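Side-chain contacts in separin (Saccharomyces cerevisiae, PDB 5U1T), which cleaves the cohesin subunit MCD1/SCC1 at the onset of anaphase as a caspase-like cysteine protease, and is held inactive by securin for most of the cell cycle: residues F797-I802 with E813-E818; S808-E813 with E1509-I1514; D1035-S1040 with Y1505-P1510. All coordinates share one frame; numbering follows the deposited sequence.

Interaction 1. Residues F797-I802 with E813-E818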
ATOM      1  N   PHE A 797      -1.023   4.528  11.499  1.00 49.59           N
ATOM      2  CA  PHE A 797      -1.524   3.645  12.535  1.00 56.47           C
ATOM      3  C   PHE A 797      -0.368   3.102  13.410  1.00 58.55           C
ATOM      4  O   PHE A 797      -0.389   3.221  14.633  1.00 55.41           O
ATOM      5  CB  PHE A 797      -2.310   2.475  11.926  1.00 53.15           C
ATOM      6  CG  PHE A 797      -3.504   2.887  11.099  1.00 55.94           C
ATOM      7  CD1 PHE A 797      -4.019   4.175  11.160  1.00 55.63           C
ATOM      8  CD2 PHE A 797      -4.119   1.969  10.248  1.00 54.48           C
ATOM      9  CE1 PHE A 797      -5.131   4.540  10.374  1.00 57.49           C
ATOM     10  CE2 PHE A 797      -5.221   2.321   9.470  1.00 52.98           C
ATOM     11  CZ  PHE A 797      -5.734   3.605   9.538  1.00 54.23           C
ATOM     12  N   GLN A 798       0.650   2.538  12.779  1.00 55.71           N
ATOM     13  CA  GLN A 798       1.741   1.944  13.524  1.00 57.84           C
ATOM     14  C   GLN A 798       2.481   2.956  14.408  1.00 58.60           C
ATOM     15  O   GLN A 798       2.750   2.675  15.572  1.00 56.56           O
ATOM     16  CB  GLN A 798       2.732   1.272  12.573  1.00 57.06           C
ATOM     17  CG  GLN A 798       3.510   0.131  13.206  1.00 62.22           C
ATOM     18  CD  GLN A 798       2.619  -0.758  14.069  1.00 66.29           C
ATOM     19  OE1 GLN A 798       1.738  -1.469  13.572  1.00 68.67           O
ATOM     20  NE2 GLN A 798       2.823  -0.686  15.382  1.00 74.41           N
ATOM     21  N   LEU A 799       2.822   4.117  13.853  1.00 56.51           N
ATOM     22  CA  LEU A 799       3.575   5.124  14.587  1.00 54.50           C
ATOM     23  C   LEU A 799       2.776   5.620  15.789  1.00 60.88           C
ATOM     24  O   LEU A 799       3.312   5.716  16.902  1.00 58.40           O
ATOM     25  CB  LEU A 799       3.947   6.303  13.693  1.00 49.23           C
ATOM     26  CG  LEU A 799       5.290   6.267  12.970  1.00 57.04           C
ATOM     27  CD1 LEU A 799       5.279   7.280  11.832  1.00 62.87           C
ATOM     28  CD2 LEU A 799       6.449   6.551  13.893  1.00 55.13           C
ATOM     29  N   ILE A 800       1.498   5.925  15.562  1.00 54.51           N
ATOM     30  CA  ILE A 800       0.618   6.346  16.639  1.00 50.17           C
ATOM     31  C   ILE A 800       0.512   5.254  17.705  1.00 50.83           C
ATOM     32  O   ILE A 800       0.662   5.532  18.879  1.00 53.89           O
ATOM     33  CB  ILE A 800      -0.772   6.725  16.107  1.00 54.80           C
ATOM     34  CG1 ILE A 800      -0.645   7.918  15.140  1.00 54.23           C
ATOM     35  CG2 ILE A 800      -1.700   7.046  17.255  1.00 46.65           C
ATOM     36  CD1 ILE A 800      -1.954   8.443  14.539  1.00 49.20           C
ATOM     37  N   LYS A 801       0.281   4.013  17.296  1.00 53.68           N
ATOM     38  CA  LYS A 801       0.255   2.912  18.231  1.00 46.99           C
ATOM     39  C   LYS A 801       1.569   2.825  19.016  1.00 54.30           C
ATOM     40  O   LYS A 801       1.554   2.563  20.222  1.00 59.98           O
ATOM     41  CB  LYS A 801      -0.024   1.594  17.503  1.00 47.66           C
ATOM     42  CG  LYS A 801      -1.503   1.288  17.211  1.00 48.42           C
ATOM     43  CD  LYS A 801      -1.599   0.036  16.323  1.00 52.65           C
ATOM     44  CE  LYS A 801      -2.858  -0.809  16.576  1.00 64.19           C
ATOM     45  NZ  LYS A 801      -2.797  -2.187  15.943  1.00 80.61           N
ATOM     46  N   ILE A 802       2.704   3.061  18.369  1.00 50.27           N
ATOM     47  CA  ILE A 802       3.981   2.900  19.067  1.00 57.44           C
ATOM     48  C   ILE A 802       4.130   3.974  20.150  1.00 58.62           C
ATOM     49  O   ILE A 802       4.656   3.719  21.236  1.00 58.37           O
ATOM     50  CB  ILE A 802       5.197   2.965  18.110  1.00 59.36           C
ATOM     51  CG1 ILE A 802       5.197   1.798  17.120  1.00 57.37           C
ATOM     52  CG2 ILE A 802       6.501   2.911  18.885  1.00 50.87           C
ATOM     53  CD1 ILE A 802       6.275   1.924  16.047  1.00 55.93           C
ATOM     54  N   GLU A 813      -0.414  13.380  19.120  1.00 59.36           N
ATOM     55  CA  GLU A 813      -1.127  14.538  18.624  1.00 61.36           C
ATOM     56  C   GLU A 813      -0.586  14.934  17.267  1.00 62.59           C
ATOM     57  O   GLU A 813      -1.353  15.252  16.368  1.00 65.15           O
ATOM     58  CB  GLU A 813      -1.017  15.705  19.593  1.00 59.64           C
ATOM     59  CG  GLU A 813      -1.948  15.609  20.772  1.00 60.36           C
ATOM     60  CD  GLU A 813      -3.408  15.486  20.370  1.00 59.86           C
ATOM     61  OE1 GLU A 813      -3.953  14.366  20.440  1.00 54.74           O
ATOM     62  OE2 GLU A 813      -4.020  16.511  20.002  1.00 64.76           O
ATOM     63  N   PHE A 814       0.734  14.902  17.111  1.00 61.66           N
ATOM     64  CA  PHE A 814       1.340  15.348  15.865  1.00 65.09           C
ATOM     65  C   PHE A 814       0.912  14.460  14.703  1.00 67.34           C
ATOM     66  O   PHE A 814       0.482  14.938  13.644  1.00 58.43           O
ATOM     67  CB  PHE A 814       2.863  15.358  15.972  1.00 64.72           C
ATOM     68  CG  PHE A 814       3.547  15.798  14.709  1.00 64.84           C
ATOM     69  CD1 PHE A 814       3.867  14.874  13.711  1.00 65.64           C
ATOM     70  CD2 PHE A 814       3.859  17.131  14.506  1.00 63.38           C
ATOM     71  CE1 PHE A 814       4.493  15.279  12.526  1.00 68.97           C
ATOM     72  CE2 PHE A 814       4.488  17.538  13.332  1.00 66.78           C
ATOM     73  CZ  PHE A 814       4.802  16.610  12.340  1.00 65.75           C
ATOM     74  N   TYR A 815       1.045  13.155  14.917  1.00 64.93           N
ATOM     75  CA  TYR A 815       0.776  12.191  13.876  1.00 59.88           C
ATOM     76  C   TYR A 815      -0.703  12.128  13.554  1.00 58.62           C
ATOM     77  O   TYR A 815      -1.087  12.105  12.391  1.00 54.74           O
ATOM     78  CB  TYR A 815       1.320  10.838  14.296  1.00 52.03           C
ATOM     79  CG  TYR A 815       2.799  10.784  14.091  1.00 57.12           C
ATOM     80  CD1 TYR A 815       3.344  11.123  12.870  1.00 64.29           C
ATOM     81  CD2 TYR A 815       3.665  10.439  15.118  1.00 66.65           C
ATOM     82  CE1 TYR A 815       4.700  11.087  12.661  1.00 65.93           C
ATOM     83  CE2 TYR A 815       5.039  10.406  14.917  1.00 65.05           C
ATOM     84  CZ  TYR A 815       5.543  10.736  13.680  1.00 65.99           C
ATOM     85  OH  TYR A 815       6.898  10.714  13.443  1.00 74.58           O
ATOM     86  N   SER A 816      -1.528  12.138  14.593  1.00 58.90           N
ATOM     87  CA  SER A 816      -2.965  12.036  14.403  1.00 62.64           C
ATOM     88  C   SER A 816      -3.439  13.243  13.617  1.00 58.27           C
ATOM     89  O   SER A 816      -4.318  13.134  12.765  1.00 59.92           O
ATOM     90  CB  SER A 816      -3.713  11.919  15.745  1.00 60.22           C
ATOM     91  OG  SER A 816      -3.882  13.174  16.375  1.00 62.59           O
ATOM     92  N   LYS A 817      -2.830  14.390  13.882  1.00 57.14           N
ATOM     93  CA  LYS A 817      -3.114  15.576  13.092  1.00 58.91           C
ATOM     94  C   LYS A 817      -2.668  15.441  11.623  1.00 60.91           C
ATOM     95  O   LYS A 817      -3.387  15.843  10.715  1.00 56.85           O
ATOM     96  CB  LYS A 817      -2.466  16.789  13.740  1.00 55.90           C
ATOM     97  CG  LYS A 817      -3.251  17.320  14.920  1.00 55.18           C
ATOM     98  CD  LYS A 817      -2.389  18.193  15.813  1.00 62.41           C
ATOM     99  CE  LYS A 817      -3.123  18.552  17.103  1.00 64.71           C
ATOM    100  NZ  LYS A 817      -2.300  19.448  17.989  1.00 63.96           N
ATOM    101  N   GLU A 818      -1.495  14.872  11.385  1.00 62.19           N
ATOM    102  CA  GLU A 818      -1.042  14.700  10.020  1.00 58.51           C
ATOM    103  C   GLU A 818      -1.967  13.741   9.297  1.00 63.74           C
ATOM    104  O   GLU A 818      -2.337  13.974   8.156  1.00 70.31           O
ATOM    105  CB  GLU A 818       0.397  14.193   9.973  1.00 58.75           C
ATOM    106  CG  GLU A 818       1.439  15.273  10.205  1.00 58.48           C
ATOM    107  CD  GLU A 818       1.412  16.327   9.113  1.00 71.97           C
ATOM    108  OE1 GLU A 818       1.558  15.952   7.919  1.00 73.62           O
ATOM    109  OE2 GLU A 818       1.228  17.529   9.435  1.00 71.18           O
TER
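An antiparallel helical hairpin brings Leu799 and Ile800 of helix 782-805 against Tyr815 and Ser816 of helix 809-825. The short axis segments pass 9.4 Å apart with an angle of 159° between their directions, and Ile800 faces Tyr815 at the closest pair of CA atoms. All four touching residues are buried. Leu799 lays its CD1 methyl over one face of the Tyr815 ring, a CH-pi contact displaced toward the CZ side, with CD1 3.9 Å from CZ; Phe814 CD1 lies over the opposite face, also toward the rim. Ile800 packs at the root of the tyrosine side chain: its CG1 meets Tyr815 CB at 3.6 Å, and CD1, carried outward by an extended chain (chi2 -179°), ends 3.7 Å from the backbone N of Ser816. No hydrogen bond joins the two segments; the contact is van der Waals packing. The polar end of Tyr815 is turned to another protein, where OH is hydrogen-bonded to an acidic side chain of that neighbouring chain. Helix 829-845 packs on one flank, with Phe838 against Ile800 and Leu839 and Tyr842 against Ser816, while helix 756-775 brings Gln767 to Leu799 and Arg764 to Tyr815.

Interaction 2. Residues S808-E813 with E1509-I1514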
ATOM      1  N   SER A 808       3.487   8.759  24.935  1.00 61.11           N
ATOM      2  CA  SER A 808       3.809  10.088  24.433  1.00 58.63           C
ATOM      3  C   SER A 808       2.641  10.774  23.728  1.00 60.54           C
ATOM      4  O   SER A 808       2.481  10.653  22.513  1.00 64.98           O
ATOM      5  CB  SER A 808       4.998  10.012  23.489  1.00 55.01           C
ATOM      6  OG  SER A 808       5.389  11.317  23.112  1.00 60.75           O
ATOM      7  N   ALA A 809       1.833  11.499  24.495  1.00 62.22           N
ATOM      8  CA  ALA A 809       0.777  12.331  23.937  1.00 60.20           C
ATOM      9  C   ALA A 809       1.318  13.282  22.860  1.00 62.28           C
ATOM     10  O   ALA A 809       0.686  13.474  21.820  1.00 65.78           O
ATOM     11  CB  ALA A 809       0.088  13.117  25.039  1.00 59.05           C
ATOM     12  N   ARG A 810       2.494  13.851  23.096  1.00 64.75           N
ATOM     13  CA  ARG A 810       3.046  14.852  22.196  1.00 66.19           C
ATOM     14  C   ARG A 810       3.146  14.359  20.746  1.00 66.80           C
ATOM     15  O   ARG A 810       2.744  15.053  19.807  1.00 65.60           O
ATOM     16  CB  ARG A 810       4.423  15.300  22.694  1.00 67.54           C
ATOM     17  CG  ARG A 810       4.916  16.606  22.057  1.00 73.59           C
ATOM     18  CD  ARG A 810       6.371  16.898  22.406  1.00 73.80           C
ATOM     19  NE  ARG A 810       6.533  17.608  23.677  1.00 76.11           N
ATOM     20  CZ  ARG A 810       6.950  18.876  23.782  1.00 77.58           C
ATOM     21  NH1 ARG A 810       7.081  19.453  24.977  1.00 73.71           N
ATOM     22  NH2 ARG A 810       7.240  19.574  22.687  1.00 87.27           N
ATOM     23  N   ASP A 811       3.675  13.156  20.562  1.00 62.84           N
ATOM     24  CA  ASP A 811       3.896  12.648  19.213  1.00 65.79           C
ATOM     25  C   ASP A 811       2.616  12.127  18.609  1.00 65.63           C
ATOM     26  O   ASP A 811       2.456  12.121  17.398  1.00 64.53           O
ATOM     27  CB  ASP A 811       4.935  11.536  19.208  1.00 66.58           C
ATOM     28  CG  ASP A 811       6.289  12.008  19.665  1.00 69.83           C
ATOM     29  OD1 ASP A 811       7.068  12.464  18.806  1.00 76.84           O
ATOM     30  OD2 ASP A 811       6.575  11.919  20.873  1.00 68.05           O
ATOM     31  N   CYS A 812       1.714  11.675  19.465  1.00 63.33           N
ATOM     32  CA  CYS A 812       0.450  11.141  19.004  1.00 57.63           C
ATOM     33  C   CYS A 812      -0.400  12.250  18.424  1.00 60.77           C
ATOM     34  O   CYS A 812      -1.024  12.093  17.370  1.00 54.88           O
ATOM     35  CB  CYS A 812      -0.283  10.435  20.145  1.00 56.72           C
ATOM     36  SG  CYS A 812       0.337   8.774  20.469  1.00 55.51           S
ATOM     37  N   GLU A 813      -0.414  13.380  19.120  1.00 59.36           N
ATOM     38  CA  GLU A 813      -1.127  14.538  18.624  1.00 61.36           C
ATOM     39  C   GLU A 813      -0.586  14.934  17.267  1.00 62.59           C
ATOM     40  O   GLU A 813      -1.353  15.252  16.368  1.00 65.15           O
ATOM     41  CB  GLU A 813      -1.017  15.705  19.593  1.00 59.64           C
ATOM     42  CG  GLU A 813      -1.948  15.609  20.772  1.00 60.36           C
ATOM     43  CD  GLU A 813      -3.408  15.486  20.370  1.00 59.86           C
ATOM     44  OE1 GLU A 813      -3.953  14.366  20.440  1.00 54.74           O
ATOM     45  OE2 GLU A 813      -4.020  16.511  20.002  1.00 64.76           O
ATOM     46  N   GLU A1509       0.660  10.116  28.850  1.00 60.41           N
ATOM     47  CA  GLU A1509       1.422  11.023  29.696  1.00 59.95           C
ATOM     48  C   GLU A1509       1.344  12.436  29.149  1.00 61.03           C
ATOM     49  O   GLU A1509       1.401  12.646  27.942  1.00 59.78           O
ATOM     50  CB  GLU A1509       2.876  10.587  29.802  1.00 57.29           C
ATOM     51  CG  GLU A1509       3.064   9.221  30.396  1.00 59.02           C
ATOM     52  CD  GLU A1509       2.447   9.099  31.775  1.00 59.89           C
ATOM     53  OE1 GLU A1509       2.597  10.024  32.597  1.00 59.34           O
ATOM     54  OE2 GLU A1509       1.789   8.069  32.033  1.00 71.84           O
ATOM     55  N   PRO A1510       1.197  13.410  30.045  1.00 58.58           N
ATOM     56  CA  PRO A1510       1.136  14.808  29.641  1.00 54.86           C
ATOM     57  C   PRO A1510       2.547  15.343  29.494  1.00 58.19           C
ATOM     58  O   PRO A1510       3.491  14.633  29.827  1.00 59.16           O
ATOM     59  CB  PRO A1510       0.409  15.457  30.808  1.00 59.03           C
ATOM     60  CG  PRO A1510       0.898  14.679  31.986  1.00 57.69           C
ATOM     61  CD  PRO A1510       1.095  13.257  31.504  1.00 54.64           C
ATOM     62  N   THR A1511       2.707  16.562  28.998  1.00 59.69           N
ATOM     63  CA  THR A1511       4.010  17.207  29.097  1.00 59.69           C
ATOM     64  C   THR A1511       3.899  18.707  29.141  1.00 59.83           C
ATOM     65  O   THR A1511       2.817  19.276  28.976  1.00 64.97           O
ATOM     66  CB  THR A1511       4.963  16.849  27.936  1.00 69.44           C
ATOM     67  OG1 THR A1511       6.289  17.299  28.273  1.00 70.36           O
ATOM     68  CG2 THR A1511       4.497  17.500  26.600  1.00 56.64           C
ATOM     69  N   GLY A1512       5.051  19.330  29.327  1.00 58.44           N
ATOM     70  CA  GLY A1512       5.136  20.742  29.614  1.00 61.26           C
ATOM     71  C   GLY A1512       6.600  21.053  29.821  1.00 65.38           C
ATOM     72  O   GLY A1512       7.454  20.163  29.808  1.00 61.62           O
ATOM     73  N   THR A1513       6.888  22.337  29.832  1.00 67.30           N
ATOM     74  CA  THR A1513       8.222  22.887  29.893  1.00 67.89           C
ATOM     75  C   THR A1513       9.090  22.379  30.988  1.00 68.81           C
ATOM     76  O   THR A1513      10.286  22.306  30.893  1.00 66.39           O
ATOM     77  CB  THR A1513       8.085  24.382  30.084  1.00 70.04           C
ATOM     78  OG1 THR A1513       7.290  24.907  29.027  1.00 79.99           O
ATOM     79  CG2 THR A1513       9.406  25.022  30.065  1.00 70.77           C
ATOM     80  N   ILE A1514       8.433  22.026  32.044  1.00 65.80           N
ATOM     81  CA  ILE A1514       9.029  21.551  33.270  1.00 60.54           C
ATOM     82  C   ILE A1514       9.822  20.229  33.117  1.00 62.37           C
ATOM     83  O   ILE A1514      10.994  20.146  33.492  1.00 60.50           O
ATOM     84  CB  ILE A1514       7.908  21.404  34.281  1.00 70.34           C
ATOM     85  CG1 ILE A1514       8.431  20.756  35.549  1.00 57.19           C
ATOM     86  CG2 ILE A1514       6.646  20.742  33.603  1.00 69.26           C
ATOM     87  CD1 ILE A1514       9.291  21.688  36.238  1.00 58.01           C
TER
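Ala809 and Arg810, in the first turn of helix 809-825, meet the extended segment 1509-1512 that runs into helix 1513-1519 of the protease part. The close-packed end lies at Ala809, which is buried, its CB 3.2 Å from Glu1509 O. Beside it Ser808 and Glu1509 form a single backbone bridge, and Glu1509 shares a backbone hydrogen bond with Gly807. Ser808 is also the N-cap of the helix, and its OG donates to Asp811 OD2 at 2.6 Å, using the anti lone pair of that oxygen. Toward the other end the contact is looser and partly exposed. The Arg810 chain starts out extended, then bends at chi3 (-86°), and its guanidinium meets the Thr1511 CG2 methyl obliquely, with NE and CG2 3.6 Å apart. The same guanidinium also reaches past the methyl: NH2 is hydrogen-bonded to Ser1480 OG, and an aromatic side chain of another protein chain makes a cation-pi contact with it. Shortening Arg810 to an alanine would probably leave the Thr1511 methyl without its cover, Ser1480 without its donor and that aromatic ring without its cation. Across the two segments the guanidinium makes van der Waals contact with the methyl, while its N-H groups and charge serve partners beyond them.

Interaction 3. Residues D1035-S1040 with Y1505-P1510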
ATOM      1  N   ASP A1035       2.150  -1.766  27.614  1.00 56.44           N
ATOM      2  CA  ASP A1035       2.125  -0.339  27.353  1.00 53.01           C
ATOM      3  C   ASP A1035       2.172   0.360  28.698  1.00 58.50           C
ATOM      4  O   ASP A1035       1.737  -0.209  29.706  1.00 60.93           O
ATOM      5  CB  ASP A1035       0.880   0.058  26.593  1.00 51.89           C
ATOM      6  CG  ASP A1035      -0.364  -0.427  27.267  1.00 64.69           C
ATOM      7  OD1 ASP A1035      -0.693  -1.629  27.084  1.00 71.16           O
ATOM      8  OD2 ASP A1035      -0.993   0.371  28.010  1.00 70.12           O
ATOM      9  N   ASN A1036       2.685   1.584  28.726  1.00 55.69           N
ATOM     10  CA  ASN A1036       2.896   2.281  29.977  1.00 53.41           C
ATOM     11  C   ASN A1036       1.649   2.375  30.847  1.00 58.25           C
ATOM     12  O   ASN A1036       1.741   2.206  32.063  1.00 59.22           O
ATOM     13  CB  ASN A1036       3.442   3.679  29.727  1.00 52.45           C
ATOM     14  CG  ASN A1036       4.237   4.202  30.915  1.00 58.95           C
ATOM     15  OD1 ASN A1036       5.281   3.641  31.269  1.00 53.48           O
ATOM     16  ND2 ASN A1036       3.738   5.269  31.544  1.00 56.07           N
ATOM     17  N   HIS A1037       0.490   2.609  30.246  1.00 49.58           N
ATOM     18  CA  HIS A1037      -0.716   2.749  31.041  1.00 53.41           C
ATOM     19  C   HIS A1037      -1.117   1.413  31.694  1.00 59.29           C
ATOM     20  O   HIS A1037      -1.736   1.394  32.754  1.00 54.67           O
ATOM     21  CB  HIS A1037      -1.859   3.302  30.194  1.00 52.46           C
ATOM     22  CG  HIS A1037      -3.180   3.326  30.899  1.00 60.21           C
ATOM     23  ND1 HIS A1037      -3.540   4.332  31.775  1.00 63.62           N
ATOM     24  CD2 HIS A1037      -4.223   2.463  30.867  1.00 57.00           C
ATOM     25  CE1 HIS A1037      -4.748   4.083  32.250  1.00 63.53           C
ATOM     26  NE2 HIS A1037      -5.190   2.962  31.704  1.00 63.51           N
ATOM     27  N   GLU A1038      -0.755   0.303  31.055  1.00 61.10           N
ATOM     28  CA  GLU A1038      -1.001  -1.014  31.622  1.00 61.61           C
ATOM     29  C   GLU A1038       0.032  -1.331  32.709  1.00 62.54           C
ATOM     30  O   GLU A1038      -0.281  -2.004  33.698  1.00 61.57           O
ATOM     31  CB  GLU A1038      -0.977  -2.096  30.535  1.00 51.56           C
ATOM     32  CG  GLU A1038      -1.328  -3.494  31.048  1.00 54.03           C
ATOM     33  CD  GLU A1038      -2.732  -3.571  31.656  1.00 63.87           C
ATOM     34  OE1 GLU A1038      -3.599  -2.762  31.263  1.00 64.78           O
ATOM     35  OE2 GLU A1038      -2.978  -4.430  32.535  1.00 64.15           O
ATOM     36  N   LEU A1039       1.262  -0.858  32.512  1.00 59.87           N
ATOM     37  CA  LEU A1039       2.325  -1.056  33.490  1.00 59.39           C
ATOM     38  C   LEU A1039       1.944  -0.340  34.766  1.00 58.21           C
ATOM     39  O   LEU A1039       2.297  -0.753  35.847  1.00 63.30           O
ATOM     40  CB  LEU A1039       3.670  -0.542  32.969  1.00 52.66           C
ATOM     41  CG  LEU A1039       4.859  -0.667  33.924  1.00 55.08           C
ATOM     42  CD1 LEU A1039       5.185  -2.120  34.240  1.00 56.33           C
ATOM     43  CD2 LEU A1039       6.090   0.070  33.388  1.00 56.38           C
ATOM     44  N   SER A1040       1.195   0.737  34.613  1.00 61.17           N
ATOM     45  CA  SER A1040       0.725   1.537  35.716  1.00 57.83           C
ATOM     46  C   SER A1040      -0.324   0.782  36.542  1.00 60.41           C
ATOM     47  O   SER A1040      -0.213   0.673  37.778  1.00 66.82           O
ATOM     48  CB  SER A1040       0.174   2.845  35.162  1.00 56.86           C
ATOM     49  OG  SER A1040      -0.654   3.514  36.087  1.00 72.02           O
ATOM     50  N   TYR A1505      -3.761  14.553  28.535  1.00 60.82           N
ATOM     51  CA  TYR A1505      -4.337  13.759  27.445  1.00 57.13           C
ATOM     52  C   TYR A1505      -4.797  12.355  27.850  1.00 60.09           C
ATOM     53  O   TYR A1505      -4.217  11.364  27.404  1.00 56.86           O
ATOM     54  CB  TYR A1505      -3.330  13.619  26.311  1.00 58.90           C
ATOM     55  CG  TYR A1505      -2.972  14.926  25.646  1.00 63.37           C
ATOM     56  CD1 TYR A1505      -3.745  15.437  24.598  1.00 56.11           C
ATOM     57  CD2 TYR A1505      -1.867  15.647  26.061  1.00 64.06           C
ATOM     58  CE1 TYR A1505      -3.423  16.629  23.992  1.00 63.57           C
ATOM     59  CE2 TYR A1505      -1.530  16.839  25.457  1.00 70.55           C
ATOM     60  CZ  TYR A1505      -2.308  17.331  24.425  1.00 67.86           C
ATOM     61  OH  TYR A1505      -1.952  18.525  23.834  1.00 73.78           O
ATOM     62  N   GLY A1506      -5.842  12.285  28.675  1.00 54.29           N
ATOM     63  CA  GLY A1506      -6.401  11.028  29.127  1.00 56.70           C
ATOM     64  C   GLY A1506      -5.372  10.045  29.642  1.00 54.62           C
ATOM     65  O   GLY A1506      -4.610  10.353  30.563  1.00 57.76           O
ATOM     66  N   LYS A1507      -5.329   8.872  29.023  1.00 48.77           N
ATOM     67  CA  LYS A1507      -4.507   7.773  29.496  1.00 48.28           C
ATOM     68  C   LYS A1507      -3.094   7.825  28.970  1.00 50.31           C
ATOM     69  O   LYS A1507      -2.322   6.889  29.134  1.00 54.14           O
ATOM     70  CB  LYS A1507      -5.156   6.445  29.125  1.00 54.16           C
ATOM     71  CG  LYS A1507      -6.554   6.303  29.688  1.00 55.02           C
ATOM     72  CD  LYS A1507      -7.265   5.092  29.106  1.00 65.37           C
ATOM     73  CE  LYS A1507      -8.779   5.220  29.306  1.00 69.57           C
ATOM     74  NZ  LYS A1507      -9.289   6.529  28.746  1.00 60.01           N
ATOM     75  N   LEU A1508      -2.741   8.924  28.336  1.00 53.41           N
ATOM     76  CA  LEU A1508      -1.357   9.103  27.933  1.00 58.97           C
ATOM     77  C   LEU A1508      -0.671  10.074  28.901  1.00 59.32           C
ATOM     78  O   LEU A1508      -1.339  10.755  29.693  1.00 58.37           O
ATOM     79  CB  LEU A1508      -1.269   9.604  26.489  1.00 57.73           C
ATOM     80  CG  LEU A1508      -1.856   8.736  25.372  1.00 56.00           C
ATOM     81  CD1 LEU A1508      -1.513   9.366  24.010  1.00 56.33           C
ATOM     82  CD2 LEU A1508      -1.381   7.275  25.464  1.00 49.56           C
ATOM     83  N   GLU A1509       0.660  10.116  28.850  1.00 60.41           N
ATOM     84  CA  GLU A1509       1.422  11.023  29.696  1.00 59.95           C
ATOM     85  C   GLU A1509       1.344  12.436  29.149  1.00 61.03           C
ATOM     86  O   GLU A1509       1.401  12.646  27.942  1.00 59.78           O
ATOM     87  CB  GLU A1509       2.876  10.587  29.802  1.00 57.29           C
ATOM     88  CG  GLU A1509       3.064   9.221  30.396  1.00 59.02           C
ATOM     89  CD  GLU A1509       2.447   9.099  31.775  1.00 59.89           C
ATOM     90  OE1 GLU A1509       2.597  10.024  32.597  1.00 59.34           O
ATOM     91  OE2 GLU A1509       1.789   8.069  32.033  1.00 71.84           O
ATOM     92  N   PRO A1510       1.197  13.410  30.045  1.00 58.58           N
ATOM     93  CA  PRO A1510       1.136  14.808  29.641  1.00 54.86           C
ATOM     94  C   PRO A1510       2.547  15.343  29.494  1.00 58.19           C
ATOM     95  O   PRO A1510       3.491  14.633  29.827  1.00 59.16           O
ATOM     96  CB  PRO A1510       0.409  15.457  30.808  1.00 59.03           C
ATOM     97  CG  PRO A1510       0.898  14.679  31.986  1.00 57.69           C
ATOM     98  CD  PRO A1510       1.095  13.257  31.504  1.00 54.64           C
TER
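His1037 and Lys1507 pack where the first turn of helix 1036-1054 meets a type II' beta turn, Tyr1505 to Leu1508, in the loop between strand 1492-1494 and helix 1513-1519 of the protease part. Lys1507 CB sits over one face of the imidazole in a CH-pi contact, 4.0 Å from the ring centroid and 19° off its normal. CG and CD continue above the same face along its rim, CG 3.8 Å from CE1 and CD 3.9 Å from NE2. The ring is presented to them by a first torsion that sets His1037 CG opposite the backbone N (chi1 173°). Nearby, the Asn1036 amide and the Glu1509 carboxylate stand at 88° to each other, with ND2 3.4 Å from OE2. Farther out, the lysine bends at chi4, and NZ forms a salt bridge with Glu847. Asn1036 ND2 donates to the carbonyl of Pro1076, while Glu1509 OE1 is held by Ser1364 and its side chain rests on Pro1080. The turn that carries Lys1507 is closed by Leu1508 N bonding to Tyr1505 O, and Gly1506 takes its positive-phi corner. On the helix side Asp1035 is the N-cap: its OD2 accepts from Glu1038 N at 3.1 Å, met from above the carboxylate plane.

Interaction 1 lies inside the helical part of separin, while interactions 2 and 3 bring the loop before helix 1513-1519 of the protease part to helix 809-825 and to helix 1036-1054. The centres of 1 and 2 are about 13 Å apart, those of 2 and 3 about 11 Å, and those of 1 and 3 about 15 Å. Helix 809-825 serves both 1 and 2, which share Glu813; 2 and 3 share Glu1509 and Pro1510. Along the chain the segments of 1 and 2 alternate, whereas 1 and 3 come in series. Tyr1505 and Leu1508 of interaction 3 pack against Ala809 of interaction 2, so the loop packs between the start of helix 809-825 and that of helix 1036-1054.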